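Local coordinates for proteasome protein (Corynebacterium glutamicum ATCC 13032, PDB 2P90) that is of unknown function but belongs to the PAC2 family, whose eukaryotic namesake is a proteasome assembly chaperone, at residues B[28-33]-B[133-138]; B[92-97]-B[106-111]; B[156-161]-B[192-197]; B[40-45]-B[215-220]. One frame throughout, in Å; residues are numbered along the deposited sequence.

How the interactions relate
Three of the four contacts lie side by side across one mixed sheet, and the fourth packs on it. Interaction 1 occupies the middle. Its strand 27-33 pairs with strand 103-108 of interaction 2 (Ile29 O to Leu107 N, 2.8 Å), and its strand 134-143 pairs with strand 194-202 of interaction 3 (Thr135 O to Ser195 N, 2.8 Å). The centres of interactions 2 and 3 are about 19 Å apart, whereas the centre of interaction 1 lies about 9 Å and 10 Å from them. Interaction 4 joins two helices over the sheet: Val42 CG2 rests 3.6 Å from Leu138 O, and Leu217 CD2 lies 3.7 Å from Tyr197 O.

Interaction 1 of 4, residues B[28-33]-B[133-138]; sequences LIVALQ and ENTICL
Leu28 and Val30 each reach across to the neighbouring parallel strand, in the middle of the mixed sheet, with both backbone polar atoms, embracing Thr135 and Cys137 respectively. Leu28 N donates to Asn134 O (2.9 Å) and Leu28 O accepts from Ile136 N (2.8 Å). One step on, Val30 N donates to Ile136 O (2.8 Å) and Leu138 N to Val30 O (2.9 Å). Beyond that rung the ladder opens, and a water fills in, giving hydrogens to Val30 O and Leu138 O while accepting from Leu32 N.

Apolar contacts divide between the two faces. On one, Cys137 SG lies against Val30 CB at 3.7 Å; with chi1 169°, Val30 turns CG2 beside its own N, from where it also meets Thr135 CG2 at 3.9 Å. The Leu28 and Thr135 side chains run alongside one another on that face. On the other, the Leu138 and Ile29 side chains cross, CD1 of Leu138 3.9 Å from CG2 of Ile29, and Leu138 touches Ala31 CB more loosely.

Helix 179-189 covers the Val30 and Cys137 face through Leu183, Ser180 and Glu184, helix 41-52 sets Val42 against Ala31 and Leu138, and strand 103-108 flanks the far edge of 28-33.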
loop_
_atom_site.group_PDB
_atom_site.type_symbol
_atom_site.label_atom_id
_atom_site.label_comp_id
_atom_site.label_asym_id
_atom_site.label_seq_id
_atom_site.Cartn_x
_atom_site.Cartn_y
_atom_site.Cartn_z
ATOM N N LEU B 28 21.060 -21.625 2.934
ATOM C CA LEU B 28 20.116 -20.832 2.178
ATOM C C LEU B 28 20.486 -19.357 2.295
ATOM O O LEU B 28 20.702 -18.853 3.390
ATOM C CB LEU B 28 18.690 -21.079 2.655
ATOM C CG LEU B 28 17.562 -20.190 2.062
ATOM C CD1 LEU B 28 17.326 -20.446 0.588
ATOM C CD2 LEU B 28 16.289 -20.392 2.851
ATOM N N ILE B 29 20.515 -18.684 1.149
ATOM C CA ILE B 29 20.649 -17.230 1.057
ATOM C C ILE B 29 19.294 -16.602 0.756
ATOM O O ILE B 29 18.610 -17.003 -0.180
ATOM C CB ILE B 29 21.671 -16.874 -0.045
ATOM C CG1 ILE B 29 22.982 -17.613 0.274
ATOM C CG2 ILE B 29 21.857 -15.347 -0.173
ATOM C CD1 ILE B 29 23.891 -17.664 -0.887
ATOM N N VAL B 30 18.905 -15.638 1.577
ATOM C CA VAL B 30 17.666 -14.964 1.424
ATOM C C VAL B 30 18.008 -13.526 0.988
ATOM O O VAL B 30 18.591 -12.742 1.754
ATOM C CB VAL B 30 16.812 -15.032 2.735
ATOM C CG1 VAL B 30 15.617 -14.093 2.662
ATOM C CG2 VAL B 30 16.355 -16.464 3.040
ATOM N N ALA B 31 17.651 -13.218 -0.267
ATOM C CA ALA B 31 17.847 -11.899 -0.877
ATOM C C ALA B 31 16.501 -11.299 -1.352
ATOM O O ALA B 31 16.150 -11.436 -2.539
ATOM C CB ALA B 31 18.804 -12.021 -2.059
ATOM N N LEU B 32 15.779 -10.621 -0.452
ATOM C CA LEU B 32 14.436 -10.063 -0.779
ATOM C C LEU B 32 14.503 -8.579 -1.010
ATOM O O LEU B 32 14.954 -7.838 -0.135
ATOM C CB LEU B 32 13.384 -10.349 0.325
ATOM C CG LEU B 32 13.162 -11.800 0.750
ATOM C CD1 LEU B 32 12.110 -11.871 1.898
ATOM C CD2 LEU B 32 12.770 -12.729 -0.445
ATOM N N GLN B 33 14.031 -8.157 -2.177
ATOM C CA GLN B 33 14.080 -6.767 -2.578
ATOM C C GLN B 33 12.805 -6.062 -2.045
ATOM O O GLN B 33 11.719 -6.640 -2.036
ATOM C CB GLN B 33 14.233 -6.714 -4.109
ATOM C CG GLN B 33 14.521 -5.332 -4.718
ATOM C CD GLN B 33 14.331 -5.303 -6.285
ATOM O OE1 GLN B 33 14.395 -6.356 -6.957
ATOM N NE2 GLN B 33 14.115 -4.101 -6.853
ATOM N N GLU B 133 21.144 -26.240 6.453
ATOM C CA GLU B 133 21.803 -26.227 7.761
ATOM C C GLU B 133 22.053 -24.836 8.339
ATOM O O GLU B 133 22.318 -24.706 9.518
ATOM C CB GLU B 133 23.084 -27.094 7.744
ATOM C CG GLU B 133 24.378 -26.359 7.387
ATOM C CD GLU B 133 25.041 -25.646 8.595
ATOM O OE1 GLU B 133 25.656 -24.564 8.351
ATOM O OE2 GLU B 133 24.934 -26.153 9.762
ATOM N N ASN B 134 21.949 -23.799 7.515
ATOM C CA ASN B 134 22.099 -22.410 7.974
ATOM C C ASN B 134 21.422 -21.438 7.001
ATOM O O ASN B 134 21.474 -21.602 5.779
ATOM C CB ASN B 134 23.585 -22.020 8.155
ATOM C CG ASN B 134 23.777 -20.621 8.765
ATOM O OD1 ASN B 134 24.615 -19.858 8.312
ATOM N ND2 ASN B 134 23.023 -20.296 9.789
ATOM N N THR B 135 20.820 -20.402 7.547
ATOM C CA THR B 135 20.148 -19.417 6.699
ATOM C C THR B 135 20.742 -18.027 6.898
ATOM O O THR B 135 20.909 -17.573 8.020
ATOM C CB THR B 135 18.585 -19.392 6.926
ATOM O OG1 THR B 135 18.045 -20.684 6.622
ATOM C CG2 THR B 135 17.915 -18.310 6.045
ATOM N N ILE B 136 21.017 -17.382 5.774
ATOM C CA ILE B 136 21.558 -16.048 5.756
ATOM C C ILE B 136 20.694 -15.073 4.961
ATOM O O ILE B 136 20.584 -15.210 3.752
ATOM C CB ILE B 136 22.987 -16.001 5.138
ATOM C CG1 ILE B 136 23.909 -17.054 5.791
ATOM C CG2 ILE B 136 23.529 -14.543 5.236
ATOM C CD1 ILE B 136 25.384 -17.002 5.302
ATOM N N CYS B 137 20.155 -14.076 5.661
ATOM C CA CYS B 137 19.384 -12.990 5.081
ATOM C C CYS B 137 20.213 -11.741 4.829
ATOM O O CYS B 137 21.017 -11.351 5.658
ATOM C CB CYS B 137 18.235 -12.644 6.006
ATOM S SG CYS B 137 17.088 -14.019 6.281
ATOM N N LEU B 138 20.008 -11.113 3.678
ATOM C CA LEU B 138 20.820 -9.977 3.276
ATOM C C LEU B 138 20.067 -8.661 3.380
ATOM O O LEU B 138 18.889 -8.601 3.032
ATOM C CB LEU B 138 21.307 -10.176 1.850
ATOM C CG LEU B 138 21.988 -11.509 1.532
ATOM C CD1 LEU B 138 22.506 -11.464 0.085
ATOM C CD2 LEU B 138 23.115 -11.879 2.546
HETATM O O HOH W 1 16.676 -10.408 2.266
#

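Interaction 2 of 4, residues B[92-97]-B[106-111]; sequences GLHVVR and MLSGPE
The imidazole of His94 meets Met106 at its edge, with Met106 O close to the ring plane, while Ser108 OG approaches the ring obliquely. The side chains of His94, Met106 and Ser108 share one face of this antiparallel pair; Leu93 and Leu107 occupy the other.

The backbone carries the contact. Gly92 and Ser108 form a hydrogen-bonded pair, Gly92 N to Ser108 O and Ser108 N to Gly92 O, both at 3.1 Å. His94 and Met106 form the next, with His94 N giving a 2.7 Å bond that lies in the carbonyl plane of Met106 O, and Met106 N answering to His94 O at 2.9 Å. Leu93 and Leu107 are the non-hydrogen-bonded pair between them. In each leucine, chi1 near 180° together with chi2 near 60° brings CD1 over the partner strand: Leu93 CD1 comes to 3.4 Å from Met106 O, and Leu107 CD1 to 3.5 Å from Gly92 O. Val96 CG2 meets Met106 CB at 4.1 Å, and the bent thioether end of Met106 then leads off towards Leu49 and Ser46 of helix 41-52.

These strands form a beta hairpin, and the chain turns a corner at Gly109, beyond which Glu111 makes salt bridges to Arg70 and Arg73 of a second subunit. Within the buried hairpin the main-chain groups of Gly92, His94, Met106 and Ser108 pair with one another, while the backbones of Leu93 and Leu107 turn outward to bond with strands 54-61 and 27-33. Four buried backbone bonds thus join the strands, with leucine methyls packed over two of their acceptor oxygens.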
loop_
_atom_site.group_PDB
_atom_site.type_symbol
_atom_site.label_atom_id
_atom_site.label_comp_id
_atom_site.label_asym_id
_atom_site.label_seq_id
_atom_site.Cartn_x
_atom_site.Cartn_y
_atom_site.Cartn_z
ATOM N N GLY B 92 11.426 -16.906 -6.139
ATOM C CA GLY B 92 11.687 -18.309 -6.303
ATOM C C GLY B 92 12.804 -18.785 -5.419
ATOM O O GLY B 92 13.631 -17.997 -4.966
ATOM N N LEU B 93 12.795 -20.093 -5.166
ATOM C CA LEU B 93 13.878 -20.799 -4.513
ATOM C C LEU B 93 14.662 -21.534 -5.588
ATOM O O LEU B 93 14.083 -22.281 -6.411
ATOM C CB LEU B 93 13.317 -21.791 -3.492
ATOM C CG LEU B 93 14.332 -22.583 -2.663
ATOM C CD1 LEU B 93 15.185 -21.625 -1.855
ATOM C CD2 LEU B 93 13.608 -23.540 -1.726
ATOM N N HIS B 94 15.971 -21.292 -5.601
ATOM C CA HIS B 94 16.863 -21.905 -6.612
ATOM C C HIS B 94 17.941 -22.722 -5.970
ATOM O O HIS B 94 18.365 -22.414 -4.840
ATOM C CB HIS B 94 17.579 -20.863 -7.463
ATOM C CG HIS B 94 16.654 -20.001 -8.254
ATOM N ND1 HIS B 94 16.114 -18.833 -7.750
ATOM C CD2 HIS B 94 16.170 -20.137 -9.510
ATOM C CE1 HIS B 94 15.335 -18.288 -8.664
ATOM N NE2 HIS B 94 15.351 -19.061 -9.738
ATOM N N VAL B 95 18.365 -23.774 -6.693
ATOM C CA VAL B 95 19.647 -24.425 -6.406
ATOM C C VAL B 95 20.688 -23.756 -7.305
ATOM O O VAL B 95 20.507 -23.670 -8.521
ATOM C CB VAL B 95 19.636 -25.997 -6.537
ATOM C CG1 VAL B 95 19.062 -26.488 -7.849
ATOM C CG2 VAL B 95 21.077 -26.577 -6.278
ATOM N N VAL B 96 21.737 -23.225 -6.688
ATOM C CA VAL B 96 22.807 -22.553 -7.438
ATOM C C VAL B 96 24.138 -23.301 -7.198
ATOM O O VAL B 96 24.408 -23.762 -6.094
ATOM C CB VAL B 96 22.931 -21.022 -7.063
ATOM C CG1 VAL B 96 23.931 -20.287 -8.003
ATOM C CG2 VAL B 96 21.537 -20.303 -7.057
ATOM N N ARG B 97 24.970 -23.421 -8.222
ATOM C CA ARG B 97 26.272 -24.061 -8.019
ATOM C C ARG B 97 27.445 -23.103 -8.233
ATOM O O ARG B 97 27.522 -22.421 -9.271
ATOM C CB ARG B 97 26.380 -25.340 -8.874
ATOM C CG ARG B 97 25.535 -26.468 -8.281
ATOM C CD ARG B 97 25.245 -27.563 -9.268
ATOM N NE ARG B 97 24.165 -28.451 -8.817
ATOM C CZ ARG B 97 24.286 -29.433 -7.916
ATOM N NH1 ARG B 97 23.232 -30.173 -7.615
ATOM N NH2 ARG B 97 25.443 -29.686 -7.308
ATOM N N MET B 106 19.184 -20.360 -2.898
ATOM C CA MET B 106 18.856 -18.961 -2.900
ATOM C C MET B 106 17.325 -18.721 -3.006
ATOM O O MET B 106 16.631 -19.256 -3.884
ATOM C CB MET B 106 19.646 -18.254 -4.016
ATOM C CG MET B 106 19.385 -16.763 -4.072
ATOM S SD MET B 106 20.677 -15.819 -4.915
ATOM C CE MET B 106 21.217 -14.936 -3.505
ATOM N N LEU B 107 16.819 -17.941 -2.062
ATOM C CA LEU B 107 15.473 -17.422 -2.131
ATOM C C LEU B 107 15.578 -15.937 -2.458
ATOM O O LEU B 107 16.065 -15.133 -1.662
ATOM C CB LEU B 107 14.706 -17.638 -0.824
ATOM C CG LEU B 107 13.296 -17.048 -0.777
ATOM C CD1 LEU B 107 12.365 -17.814 -1.722
ATOM C CD2 LEU B 107 12.776 -17.070 0.667
ATOM N N SER B 108 15.144 -15.593 -3.662
ATOM C CA SER B 108 15.264 -14.236 -4.076
ATOM C C SER B 108 14.046 -13.803 -4.874
ATOM O O SER B 108 13.352 -14.609 -5.436
ATOM C CB SER B 108 16.555 -14.046 -4.861
ATOM O OG SER B 108 16.500 -14.729 -6.098
ATOM N N GLY B 109 13.840 -12.506 -4.930
ATOM C CA GLY B 109 12.710 -11.912 -5.645
ATOM C C GLY B 109 12.148 -10.869 -4.698
ATOM O O GLY B 109 12.828 -10.510 -3.750
ATOM N N PRO B 110 10.919 -10.370 -4.953
ATOM C CA PRO B 110 10.360 -9.298 -4.099
ATOM C C PRO B 110 10.028 -9.738 -2.669
ATOM O O PRO B 110 9.457 -10.839 -2.481
ATOM C CB PRO B 110 9.052 -8.964 -4.814
ATOM C CG PRO B 110 8.693 -10.249 -5.552
ATOM C CD PRO B 110 9.996 -10.712 -6.057
ATOM N N GLU B 111 10.358 -8.899 -1.680
ATOM C CA GLU B 111 9.823 -9.113 -0.331
ATOM C C GLU B 111 8.289 -9.138 -0.456
ATOM O O GLU B 111 7.733 -8.200 -1.006
ATOM C CB GLU B 111 10.228 -7.962 0.608
ATOM C CG GLU B 111 9.488 -7.975 1.934
ATOM C CD GLU B 111 9.826 -6.823 2.860
ATOM O OE1 GLU B 111 9.841 -5.642 2.416
ATOM O OE2 GLU B 111 10.057 -7.112 4.063
#

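Interaction 3 of 4, residues B[156-161]-B[192-197]; sequences HGNSTD and KNVSGY
Asn158 extends the pairing past the end of strand 153-157, using its side-chain amide as well as its backbone N, to residues 192-194. Its CG sits in the crowded position between main-chain nitrogen and carbonyl carbon (chi1 66°), which turns the amide towards those residues. There OD1 accepts from Val194 N (2.8 Å) and ND2 donates to Lys192 O (2.6 Å) in a nearly straight bond, with that oxygen almost in the amide plane. Asn158 N also holds Val194 O at 2.9 Å, so three bonds fix this residue.

Ser159 has a similar first torsion, and its OG meets Ser195 OG at 2.8 Å; Ser159 OG also bonds Asn134 ND2. Ser195 instead sets its hydroxyl beside its backbone N (chi1 -62°), where it faces Ser159. A water donating to Ser159 O and accepting from Tyr197 OH links the loop carbonyl to the tyrosine hydroxyl.

His156 and Gly196 form an antiparallel hydrogen-bonded pair, with Gly196 N to His156 O at 2.8 Å. The His156 ring bends over the glycine, placing Gly196 CA over one face, 4.1 Å from its centroid, in a CH-pi contact.

Strand 153-157 is the outermost strand of the sheet in this chain. Val83 and Glu82 of a second subunit pack on His156 and Asn158, helix 179-189 backs Val194 through Glu184 and Leu187, and strand 134-143 lies beyond 194-197.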
loop_
_atom_site.group_PDB
_atom_site.type_symbol
_atom_site.label_atom_id
_atom_site.label_comp_id
_atom_site.label_asym_id
_atom_site.label_seq_id
_atom_site.Cartn_x
_atom_site.Cartn_y
_atom_site.Cartn_z
ATOM N N HIS B 156 23.806 -10.329 12.771
ATOM C CA HIS B 156 22.992 -10.760 13.897
ATOM C C HIS B 156 22.464 -12.159 13.640
ATOM O O HIS B 156 22.412 -12.613 12.500
ATOM C CB HIS B 156 21.872 -9.766 14.229
ATOM C CG HIS B 156 20.910 -9.516 13.105
ATOM N ND1 HIS B 156 19.934 -10.422 12.737
ATOM C CD2 HIS B 156 20.761 -8.446 12.285
ATOM C CE1 HIS B 156 19.245 -9.926 11.720
ATOM N NE2 HIS B 156 19.738 -8.736 11.421
ATOM N N GLY B 157 22.077 -12.849 14.700
ATOM C CA GLY B 157 21.664 -14.234 14.585
ATOM C C GLY B 157 22.451 -15.153 15.523
ATOM O O GLY B 157 23.060 -14.689 16.496
ATOM N N ASN B 158 22.424 -16.454 15.219
ATOM C CA ASN B 158 23.002 -17.478 16.077
ATOM C C ASN B 158 24.081 -18.305 15.352
ATOM O O ASN B 158 24.559 -19.305 15.885
ATOM C CB ASN B 158 21.892 -18.378 16.667
ATOM C CG ASN B 158 21.170 -19.219 15.603
ATOM O OD1 ASN B 158 21.666 -19.395 14.477
ATOM N ND2 ASN B 158 19.997 -19.751 15.962
ATOM N N SER B 159 24.455 -17.875 14.144
ATOM C CA SER B 159 25.501 -18.513 13.352
ATOM C C SER B 159 26.448 -17.438 12.774
ATOM O O SER B 159 27.104 -17.628 11.741
ATOM C CB SER B 159 24.885 -19.365 12.243
ATOM O OG SER B 159 23.981 -18.610 11.421
ATOM N N THR B 160 26.492 -16.309 13.469
ATOM C CA THR B 160 27.284 -15.151 13.100
ATOM C C THR B 160 28.799 -15.435 13.204
ATOM O O THR B 160 29.613 -14.810 12.514
ATOM C CB THR B 160 26.896 -13.949 13.995
ATOM O OG1 THR B 160 27.791 -12.863 13.751
ATOM C CG2 THR B 160 26.984 -14.310 15.495
ATOM N N ASP B 161 29.151 -16.383 14.072
ATOM C CA ASP B 161 30.520 -16.848 14.297
ATOM C C ASP B 161 31.221 -17.224 13.002
ATOM O O ASP B 161 32.419 -17.064 12.892
ATOM C CB ASP B 161 30.490 -18.052 15.249
ATOM C CG ASP B 161 29.168 -18.848 15.146
ATOM O OD1 ASP B 161 28.206 -18.550 15.911
ATOM O OD2 ASP B 161 29.077 -19.750 14.273
ATOM N N LYS B 192 16.835 -23.288 14.938
ATOM C CA LYS B 192 17.643 -23.380 13.712
ATOM C C LYS B 192 18.790 -22.388 13.617
ATOM O O LYS B 192 18.771 -21.342 14.268
ATOM C CB LYS B 192 16.760 -23.137 12.478
ATOM C CG LYS B 192 16.321 -24.369 11.752
ATOM C CD LYS B 192 15.108 -24.953 12.416
ATOM C CE LYS B 192 14.006 -25.060 11.409
ATOM N NZ LYS B 192 12.785 -25.525 12.117
ATOM N N ASN B 193 19.765 -22.703 12.758
ATOM C CA ASN B 193 20.866 -21.790 12.449
ATOM C C ASN B 193 20.416 -20.663 11.501
ATOM O O ASN B 193 20.001 -20.942 10.364
ATOM C CB ASN B 193 22.056 -22.558 11.832
ATOM C CG ASN B 193 22.747 -23.505 12.830
ATOM O OD1 ASN B 193 22.794 -23.243 14.049
ATOM N ND2 ASN B 193 23.293 -24.607 12.309
ATOM N N VAL B 194 20.517 -19.411 11.958
ATOM C CA VAL B 194 20.152 -18.256 11.123
ATOM C C VAL B 194 20.909 -16.953 11.459
ATOM O O VAL B 194 21.069 -16.602 12.625
ATOM C CB VAL B 194 18.579 -17.997 11.121
ATOM C CG1 VAL B 194 18.049 -17.697 12.540
ATOM C CG2 VAL B 194 18.218 -16.871 10.169
ATOM N N SER B 195 21.350 -16.244 10.419
ATOM C CA SER B 195 21.986 -14.927 10.551
ATOM C C SER B 195 21.475 -13.947 9.493
ATOM O O SER B 195 20.984 -14.352 8.403
ATOM C CB SER B 195 23.521 -15.037 10.461
ATOM O OG SER B 195 24.011 -15.840 11.532
ATOM N N GLY B 196 21.572 -12.666 9.842
ATOM C CA GLY B 196 21.280 -11.565 8.942
ATOM C C GLY B 196 22.520 -10.714 8.788
ATOM O O GLY B 196 23.101 -10.263 9.783
ATOM N N TYR B 197 22.951 -10.528 7.535
ATOM C CA TYR B 197 24.102 -9.673 7.201
ATOM C C TYR B 197 23.654 -8.345 6.604
ATOM O O TYR B 197 22.979 -8.281 5.584
ATOM C CB TYR B 197 25.082 -10.343 6.234
ATOM C CG TYR B 197 25.708 -11.660 6.661
ATOM C CD1 TYR B 197 25.657 -12.118 7.994
ATOM C CD2 TYR B 197 26.397 -12.434 5.727
ATOM C CE1 TYR B 197 26.268 -13.341 8.375
ATOM C CE2 TYR B 197 27.021 -13.652 6.091
ATOM C CZ TYR B 197 26.940 -14.089 7.410
ATOM O OH TYR B 197 27.517 -15.288 7.723
HETATM O O HOH W 2 26.224 -17.414 9.055
#

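Interaction 4 of 4, residues B[40-45]-B[215-220]; sequences HAVESS and LKLLQS
Leu217 presses its CD1 methyl into the first turn of helix 41-52, where it sits 3.7 Å from Ala41 O and 3.8 Å from Ser45 OG. The methyl also touches Ala41 CB at 4.2 Å and, less closely, Val42 CG2. Next to it, Leu218 CD2 reaches Ser45 CB at 3.8 Å, so the small serine is met by two leucines, one at its hydroxyl and one at its methylene. The hydroxyl is already engaged: chi1 of -64° lays Ser45 OG back along its own helix, where it donates to Ala41 O at 2.6 Å, nearly along the C=O axis. Ala41 O thus takes two donors, Ser45 N and OG, and both it and the hydroxyl lie against the Leu217 methyl with their hydrogen bonding met within the helix.

The helix segments pass at a closest axis distance of 9.4 Å with a signed crossing angle of -57°. Both pack on the same side of the central sheet in this alpha/beta fold: helix 41-52 follows strand 27-33, and helix 211-225 follows strand 194-202, whose Val199 lies against Leu217.

Outside this patch the two segments present partly exposed residues. Ser44, its OG bonded to His40 O, meets Thr214 one step before 215-220, and Leu215 turns towards Leu231 and Leu234. Lys216 NZ forms a salt bridge with Asp165, while His40 stands at the N-cap position, its NE2 hydrogen-bonded to Ala207 O.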
loop_
_atom_site.group_PDB
_atom_site.type_symbol
_atom_site.label_atom_id
_atom_site.label_comp_id
_atom_site.label_asym_id
_atom_site.label_seq_id
_atom_site.Cartn_x
_atom_site.Cartn_y
_atom_site.Cartn_z
ATOM N N HIS B 40 21.369 -0.703 -3.930
ATOM C CA HIS B 40 20.739 -1.764 -4.734
ATOM C C HIS B 40 21.437 -3.086 -4.508
ATOM O O HIS B 40 21.425 -3.954 -5.383
ATOM C CB HIS B 40 20.814 -1.445 -6.226
ATOM C CG HIS B 40 20.182 -0.152 -6.587
ATOM N ND1 HIS B 40 19.051 -0.077 -7.359
ATOM C CD2 HIS B 40 20.509 1.124 -6.270
ATOM C CE1 HIS B 40 18.691 1.191 -7.489
ATOM N NE2 HIS B 40 19.561 1.939 -6.839
ATOM N N ALA B 41 22.031 -3.231 -3.328
ATOM C CA ALA B 41 23.018 -4.275 -3.100
ATOM C C ALA B 41 22.451 -5.676 -2.861
ATOM O O ALA B 41 23.134 -6.686 -3.117
ATOM C CB ALA B 41 23.990 -3.856 -1.990
ATOM N N VAL B 42 21.210 -5.749 -2.394
ATOM C CA VAL B 42 20.538 -7.052 -2.196
ATOM C C VAL B 42 20.139 -7.656 -3.557
ATOM O O VAL B 42 20.500 -8.792 -3.877
ATOM C CB VAL B 42 19.343 -6.953 -1.191
ATOM C CG1 VAL B 42 18.506 -8.245 -1.162
ATOM C CG2 VAL B 42 19.852 -6.653 0.212
ATOM N N GLU B 43 19.423 -6.877 -4.365
ATOM C CA GLU B 43 18.978 -7.335 -5.658
ATOM C C GLU B 43 20.198 -7.579 -6.571
ATOM O O GLU B 43 20.193 -8.521 -7.374
ATOM C CB GLU B 43 17.969 -6.352 -6.253
ATOM C CG GLU B 43 18.436 -4.847 -6.219
ATOM C CD GLU B 43 18.047 -3.966 -4.926
ATOM O OE1 GLU B 43 18.389 -4.380 -3.707
ATOM O OE2 GLU B 43 17.459 -2.823 -5.206
ATOM N N SER B 44 21.248 -6.761 -6.442
ATOM C CA SER B 44 22.457 -6.978 -7.255
ATOM C C SER B 44 23.192 -8.272 -6.926
ATOM O O SER B 44 23.701 -8.932 -7.811
ATOM C CB SER B 44 23.414 -5.799 -7.188
ATOM O OG SER B 44 22.805 -4.710 -7.839
ATOM N N SER B 45 23.232 -8.620 -5.654
ATOM C CA SER B 45 23.848 -9.848 -5.221
ATOM C C SER B 45 23.186 -11.050 -5.873
ATOM O O SER B 45 23.863 -11.892 -6.464
ATOM C CB SER B 45 23.749 -9.966 -3.712
ATOM O OG SER B 45 24.488 -8.929 -3.104
ATOM N N LEU B 215 29.544 -6.637 -3.662
ATOM C CA LEU B 215 30.812 -7.365 -3.471
ATOM C C LEU B 215 31.032 -7.807 -2.033
ATOM O O LEU B 215 31.274 -8.984 -1.757
ATOM C CB LEU B 215 31.995 -6.493 -3.941
ATOM C CG LEU B 215 33.393 -7.115 -4.084
ATOM C CD1 LEU B 215 33.447 -8.352 -5.025
ATOM C CD2 LEU B 215 34.377 -6.076 -4.584
ATOM N N LYS B 216 30.920 -6.855 -1.116
ATOM C CA LYS B 216 31.043 -7.158 0.295
ATOM C C LYS B 216 30.037 -8.220 0.756
ATOM O O LYS B 216 30.434 -9.176 1.428
ATOM C CB LYS B 216 30.948 -5.876 1.138
ATOM C CG LYS B 216 31.451 -6.044 2.572
ATOM C CD LYS B 216 32.871 -6.635 2.599
ATOM C CE LYS B 216 33.076 -7.554 3.810
ATOM N NZ LYS B 216 33.500 -6.809 5.030
ATOM N N LEU B 217 28.746 -8.062 0.416
ATOM C CA LEU B 217 27.749 -9.083 0.792
ATOM C C LEU B 217 28.128 -10.452 0.218
ATOM O O LEU B 217 28.065 -11.448 0.915
ATOM C CB LEU B 217 26.317 -8.715 0.361
ATOM C CG LEU B 217 25.512 -7.671 1.125
ATOM C CD1 LEU B 217 24.244 -7.344 0.329
ATOM C CD2 LEU B 217 25.165 -8.102 2.563
ATOM N N LEU B 218 28.544 -10.478 -1.042
ATOM C CA LEU B 218 28.859 -11.731 -1.684
ATOM C C LEU B 218 30.101 -12.421 -1.062
ATOM O O LEU B 218 30.086 -13.636 -0.810
ATOM C CB LEU B 218 28.989 -11.540 -3.198
ATOM C CG LEU B 218 27.691 -11.284 -3.980
ATOM C CD1 LEU B 218 27.959 -11.219 -5.470
ATOM C CD2 LEU B 218 26.650 -12.378 -3.679
ATOM N N GLN B 219 31.157 -11.652 -0.781
ATOM C CA GLN B 219 32.332 -12.239 -0.155
ATOM C C GLN B 219 32.064 -12.664 1.295
ATOM O O GLN B 219 32.653 -13.622 1.776
ATOM C CB GLN B 219 33.636 -11.409 -0.386
ATOM C CG GLN B 219 33.731 -10.016 0.224
ATOM C CD GLN B 219 34.721 -9.078 -0.538
ATOM O OE1 GLN B 219 35.411 -9.481 -1.493
ATOM N NE2 GLN B 219 34.771 -7.813 -0.112
ATOM N N SER B 220 31.118 -12.007 1.966
ATOM C CA SER B 220 30.719 -12.461 3.303
ATOM C C SER B 220 30.025 -13.829 3.232
ATOM O O SER B 220 30.208 -14.682 4.097
ATOM C CB SER B 220 29.825 -11.441 3.994
ATOM O OG SER B 220 30.439 -10.174 3.984
#